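PDB 2Z8U: TATA-box-binding protein from Methanococcus jannaschii, which probably binds the TATA box of archaeal promoters as a general transcription factor, helping to activate genes transcribed by RNA polymerase. Local coordinates for residues B[42-50]-B[60-68]. Sequence-based numbering, arbitrary orientation.
Sequences YEPEQFPGL and ALLIFRSGK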
ATOM      1  N   TYR B  42      17.810 -17.134 -31.322  1.00 41.35           N
ATOM      2  CA  TYR B  42      16.761 -18.012 -30.796  1.00 40.99           C
ATOM      3  C   TYR B  42      17.304 -19.006 -29.773  1.00 41.25           C
ATOM      4  O   TYR B  42      18.067 -19.902 -30.121  1.00 40.52           O
ATOM      5  CB  TYR B  42      16.047 -18.753 -31.943  1.00 40.92           C
ATOM      6  CG  TYR B  42      14.921 -19.672 -31.511  1.00 40.09           C
ATOM      7  CD1 TYR B  42      13.874 -19.207 -30.709  1.00 40.97           C
ATOM      8  CD2 TYR B  42      14.892 -21.001 -31.925  1.00 40.69           C
ATOM      9  CE1 TYR B  42      12.840 -20.050 -30.318  1.00 40.57           C
ATOM     10  CE2 TYR B  42      13.860 -21.847 -31.546  1.00 41.81           C
ATOM     11  CZ  TYR B  42      12.832 -21.360 -30.745  1.00 41.91           C
ATOM     12  OH  TYR B  42      11.806 -22.203 -30.356  1.00 42.31           O
ATOM     13  N   GLU B  43      16.908 -18.829 -28.515  1.00 42.17           N
ATOM     14  CA  GLU B  43      17.344 -19.694 -27.410  1.00 43.68           C
ATOM     15  C   GLU B  43      16.101 -20.119 -26.645  1.00 43.77           C
ATOM     16  O   GLU B  43      15.740 -19.487 -25.643  1.00 43.68           O
ATOM     17  CB  GLU B  43      18.284 -18.936 -26.467  1.00 44.34           C
ATOM     18  CG  GLU B  43      19.055 -17.774 -27.099  1.00 47.25           C
ATOM     19  CD  GLU B  43      20.518 -18.096 -27.355  1.00 52.01           C
ATOM     20  OE1 GLU B  43      21.261 -17.168 -27.753  1.00 54.78           O
ATOM     21  OE2 GLU B  43      20.932 -19.260 -27.152  1.00 52.87           O
ATOM     22  N   PRO B  44      15.413 -21.164 -27.137  1.00 44.27           N
ATOM     23  CA  PRO B  44      14.092 -21.537 -26.617  1.00 44.98           C
ATOM     24  C   PRO B  44      14.077 -21.965 -25.141  1.00 46.04           C
ATOM     25  O   PRO B  44      13.044 -21.848 -24.480  1.00 46.14           O
ATOM     26  CB  PRO B  44      13.663 -22.689 -27.529  1.00 45.08           C
ATOM     27  CG  PRO B  44      14.923 -23.210 -28.142  1.00 44.84           C
ATOM     28  CD  PRO B  44      15.844 -22.039 -28.246  1.00 44.71           C
ATOM     29  N   GLU B  45      15.214 -22.442 -24.637  1.00 46.59           N
ATOM     30  CA  GLU B  45      15.349 -22.803 -23.230  1.00 47.59           C
ATOM     31  C   GLU B  45      15.435 -21.576 -22.320  1.00 47.83           C
ATOM     32  O   GLU B  45      15.142 -21.658 -21.130  1.00 47.83           O
ATOM     33  CB  GLU B  45      16.563 -23.711 -23.031  1.00 47.69           C
ATOM     34  CG  GLU B  45      16.568 -24.930 -23.949  1.00 49.51           C
ATOM     35  CD  GLU B  45      15.272 -25.724 -23.869  1.00 52.16           C
ATOM     36  OE1 GLU B  45      15.038 -26.371 -22.825  1.00 53.81           O
ATOM     37  OE2 GLU B  45      14.488 -25.701 -24.847  1.00 53.51           O
ATOM     38  N   GLN B  46      15.830 -20.442 -22.895  1.00 48.14           N
ATOM     39  CA  GLN B  46      16.013 -19.206 -22.148  1.00 48.50           C
ATOM     40  C   GLN B  46      14.804 -18.301 -22.291  1.00 48.47           C
ATOM     41  O   GLN B  46      14.361 -17.684 -21.318  1.00 48.39           O
ATOM     42  CB  GLN B  46      17.249 -18.462 -22.659  1.00 48.55           C
ATOM     43  CG  GLN B  46      18.490 -19.338 -22.802  1.00 49.13           C
ATOM     44  CD  GLN B  46      19.707 -18.591 -23.344  1.00 49.70           C
ATOM     45  OE1 GLN B  46      19.606 -17.444 -23.808  1.00 51.88           O
ATOM     46  NE2 GLN B  46      20.864 -19.250 -23.303  1.00 50.95           N
ATOM     47  N   PHE B  47      14.282 -18.234 -23.517  1.00 48.39           N
ATOM     48  CA  PHE B  47      13.240 -17.288 -23.901  1.00 48.25           C
ATOM     49  C   PHE B  47      12.455 -17.858 -25.108  1.00 47.61           C
ATOM     50  O   PHE B  47      13.058 -18.406 -26.033  1.00 47.29           O
ATOM     51  CB  PHE B  47      13.876 -15.927 -24.239  1.00 48.69           C
ATOM     52  CG  PHE B  47      12.887 -14.876 -24.630  1.00 49.59           C
ATOM     53  CD1 PHE B  47      12.143 -14.206 -23.665  1.00 50.88           C
ATOM     54  CD2 PHE B  47      12.685 -14.557 -25.968  1.00 51.12           C
ATOM     55  CE1 PHE B  47      11.212 -13.231 -24.028  1.00 51.35           C
ATOM     56  CE2 PHE B  47      11.754 -13.588 -26.344  1.00 50.73           C
ATOM     57  CZ  PHE B  47      11.018 -12.921 -25.373  1.00 50.70           C
ATOM     58  N   PRO B  48      11.109 -17.750 -25.092  1.00 46.83           N
ATOM     59  CA  PRO B  48      10.333 -18.471 -26.099  1.00 45.63           C
ATOM     60  C   PRO B  48      10.321 -17.826 -27.496  1.00 43.86           C
ATOM     61  O   PRO B  48      10.001 -18.512 -28.460  1.00 43.36           O
ATOM     62  CB  PRO B  48       8.909 -18.470 -25.509  1.00 46.21           C
ATOM     63  CG  PRO B  48       9.064 -17.972 -24.065  1.00 47.11           C
ATOM     64  CD  PRO B  48      10.217 -17.028 -24.169  1.00 47.26           C
ATOM     65  N   GLY B  49      10.659 -16.542 -27.597  1.00 42.28           N
ATOM     66  CA  GLY B  49      10.557 -15.796 -28.870  1.00 40.70           C
ATOM     67  C   GLY B  49      11.851 -15.758 -29.669  1.00 39.70           C
ATOM     68  O   GLY B  49      12.948 -15.979 -29.125  1.00 39.74           O
ATOM     69  N   LEU B  50      11.731 -15.495 -30.969  1.00 38.05           N
ATOM     70  CA  LEU B  50      12.900 -15.380 -31.839  1.00 37.55           C
ATOM     71  C   LEU B  50      13.126 -13.924 -32.186  1.00 36.88           C
ATOM     72  O   LEU B  50      12.175 -13.219 -32.544  1.00 36.49           O
ATOM     73  CB  LEU B  50      12.721 -16.213 -33.127  1.00 36.54           C
ATOM     74  CG  LEU B  50      13.809 -16.130 -34.197  1.00 36.64           C
ATOM     75  CD1 LEU B  50      13.908 -17.454 -34.927  1.00 35.33           C
ATOM     76  CD2 LEU B  50      13.609 -14.967 -35.178  1.00 34.16           C
ATOM     77  N   ALA B  60      14.085  -4.214 -35.788  1.00 38.96           N
ATOM     78  CA  ALA B  60      14.186  -5.500 -35.132  1.00 37.54           C
ATOM     79  C   ALA B  60      12.796  -6.113 -35.000  1.00 37.66           C
ATOM     80  O   ALA B  60      11.806  -5.400 -34.780  1.00 35.29           O
ATOM     81  CB  ALA B  60      14.831  -5.344 -33.754  1.00 38.20           C
ATOM     82  N   LEU B  61      12.737  -7.427 -35.127  1.00 36.27           N
ATOM     83  CA  LEU B  61      11.469  -8.141 -35.010  1.00 36.63           C
ATOM     84  C   LEU B  61      11.597  -9.205 -33.934  1.00 35.96           C
ATOM     85  O   LEU B  61      12.645  -9.842 -33.804  1.00 35.43           O
ATOM     86  CB  LEU B  61      11.083  -8.792 -36.351  1.00 37.30           C
ATOM     87  CG  LEU B  61      10.787  -7.881 -37.564  1.00 40.38           C
ATOM     88  CD1 LEU B  61      12.045  -7.614 -38.386  1.00 43.71           C
ATOM     89  CD2 LEU B  61       9.776  -8.559 -38.440  1.00 43.62           C
ATOM     90  N   LEU B  62      10.522  -9.386 -33.172  1.00 35.60           N
ATOM     91  CA  LEU B  62      10.402 -10.450 -32.206  1.00 35.92           C
ATOM     92  C   LEU B  62       9.262 -11.321 -32.693  1.00 35.77           C
ATOM     93  O   LEU B  62       8.147 -10.827 -32.915  1.00 34.96           O
ATOM     94  CB  LEU B  62      10.118  -9.893 -30.804  1.00 36.55           C
ATOM     95  CG  LEU B  62       9.771 -10.862 -29.656  1.00 35.93           C
ATOM     96  CD1 LEU B  62      10.855 -11.889 -29.387  1.00 37.00           C
ATOM     97  CD2 LEU B  62       9.459 -10.072 -28.383  1.00 37.05           C
ATOM     98  N   ILE B  63       9.570 -12.596 -32.939  1.00 35.86           N
ATOM     99  CA  ILE B  63       8.589 -13.513 -33.502  1.00 36.23           C
ATOM    100  C   ILE B  63       8.273 -14.652 -32.528  1.00 36.92           C
ATOM    101  O   ILE B  63       9.187 -15.329 -32.057  1.00 35.67           O
ATOM    102  CB  ILE B  63       9.076 -14.136 -34.835  1.00 36.50           C
ATOM    103  CG1 ILE B  63       9.583 -13.049 -35.801  1.00 36.90           C
ATOM    104  CG2 ILE B  63       7.958 -15.007 -35.447  1.00 36.95           C
ATOM    105  CD1 ILE B  63      10.164 -13.571 -37.098  1.00 36.32           C
ATOM    106  N   PHE B  64       6.983 -14.888 -32.282  1.00 36.52           N
ATOM    107  CA  PHE B  64       6.559 -15.969 -31.388  1.00 38.04           C
ATOM    108  C   PHE B  64       5.965 -17.156 -32.162  1.00 37.35           C
ATOM    109  O   PHE B  64       5.512 -16.998 -33.294  1.00 36.16           O
ATOM    110  CB  PHE B  64       5.544 -15.418 -30.379  1.00 38.89           C
ATOM    111  CG  PHE B  64       6.151 -14.508 -29.338  1.00 40.96           C
ATOM    112  CD1 PHE B  64       6.878 -15.039 -28.267  1.00 41.63           C
ATOM    113  CD2 PHE B  64       5.993 -13.139 -29.422  1.00 42.46           C
ATOM    114  CE1 PHE B  64       7.437 -14.205 -27.292  1.00 42.81           C
ATOM    115  CE2 PHE B  64       6.540 -12.289 -28.445  1.00 44.84           C
ATOM    116  CZ  PHE B  64       7.264 -12.832 -27.377  1.00 41.60           C
ATOM    117  N   ARG B  65       5.965 -18.340 -31.538  1.00 37.68           N
ATOM    118  CA  ARG B  65       5.310 -19.536 -32.085  1.00 39.11           C
ATOM    119  C   ARG B  65       3.808 -19.294 -32.392  1.00 37.94           C
ATOM    120  O   ARG B  65       3.282 -19.834 -33.344  1.00 38.34           O
ATOM    121  CB  ARG B  65       5.488 -20.723 -31.104  1.00 39.00           C
ATOM    122  CG  ARG B  65       5.049 -22.093 -31.614  1.00 42.26           C
ATOM    123  CD  ARG B  65       5.750 -23.260 -30.839  1.00 42.80           C
ATOM    124  NE  ARG B  65       7.217 -23.102 -30.852  1.00 50.18           N
ATOM    125  CZ  ARG B  65       8.032 -23.478 -31.848  1.00 52.61           C
ATOM    126  NH1 ARG B  65       7.567 -24.097 -32.934  1.00 53.67           N
ATOM    127  NH2 ARG B  65       9.336 -23.246 -31.752  1.00 52.22           N
ATOM    128  N   SER B  66       3.141 -18.478 -31.584  1.00 37.95           N
ATOM    129  CA  SER B  66       1.739 -18.060 -31.833  1.00 38.12           C
ATOM    130  C   SER B  66       1.536 -17.331 -33.169  1.00 37.83           C
ATOM    131  O   SER B  66       0.413 -17.191 -33.643  1.00 38.52           O
ATOM    132  CB  SER B  66       1.267 -17.129 -30.718  1.00 38.10           C
ATOM    133  OG  SER B  66       1.947 -15.875 -30.810  1.00 36.61           O
ATOM    134  N   GLY B  67       2.616 -16.836 -33.749  1.00 37.24           N
ATOM    135  CA  GLY B  67       2.524 -16.020 -34.956  1.00 36.99           C
ATOM    136  C   GLY B  67       2.578 -14.532 -34.655  1.00 36.16           C
ATOM    137  O   GLY B  67       2.713 -13.729 -35.584  1.00 35.18           O
ATOM    138  N   LYS B  68       2.471 -14.168 -33.372  1.00 35.90           N
ATOM    139  CA  LYS B  68       2.627 -12.765 -32.943  1.00 36.41           C
ATOM    140  C   LYS B  68       4.016 -12.240 -33.276  1.00 36.03           C
ATOM    141  O   LYS B  68       5.020 -12.920 -33.043  1.00 34.75           O
ATOM    142  CB  LYS B  68       2.395 -12.606 -31.437  1.00 36.62           C
ATOM    143  CG  LYS B  68       2.653 -11.175 -30.923  1.00 42.20           C
ATOM    144  CD  LYS B  68       2.392 -11.126 -29.425  1.00 46.25           C
ATOM    145  CE  LYS B  68       2.440  -9.720 -28.894  1.00 48.86           C
ATOM    146  NZ  LYS B  68       2.290  -9.769 -27.406  1.00 52.80           N
TER
HETATM  147  O   HOH W   1       7.256 -18.480 -29.062  1.00 33.04           O
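Leu-50 and Ile-63 form an antiparallel hydrogen-bonded pair in the first repeat of the saddle-shaped TBP fold, where the loop that leads into strand 50-54 meets strand 59-63. Leu-50 N bonds to Ile-63 O at 2.8 Å, and Ile-63 N returns a bond to Leu-50 O at 2.7 Å. Their side chains run alongside each other on the helix-covered face, Leu-50 CD2 4.2 Å from Ile-63 CD1, with Leu-50 also packing on Val-33 and Ala-34 of helix 30-36.

The opposite face, probably the DNA-binding underside of the saddle, carries Leu-62, whose CD1 meets the Phe-47 ring at its edge, 3.6 Å from CE2. Phe-64 has its CG beside the backbone N (chi1 -72°), which swings the ring back so that CD1 lies 3.8 Å from Gly-49 CA. Phe-47 CZ and Phe-64 CZ approach obliquely to 4.3 Å; the two rings are consistent with the phenylalanine pair that kinks DNA in TBP complexes. Here, without DNA, Leu-126 of the second subunit packs on Leu-62 and its Glu-184 on Phe-47.

Beyond the strand end, Arg-65 bends at chi3, its guanidinium plane turned 48° from the Tyr-42 ring. Tyr-42 OH sits 3.0 Å from Arg-65 NH2, at the guanidinium edge. One water extends the pairing here, donating to Pro-48 O and accepting from Arg-65 N, each at 2.8 Å.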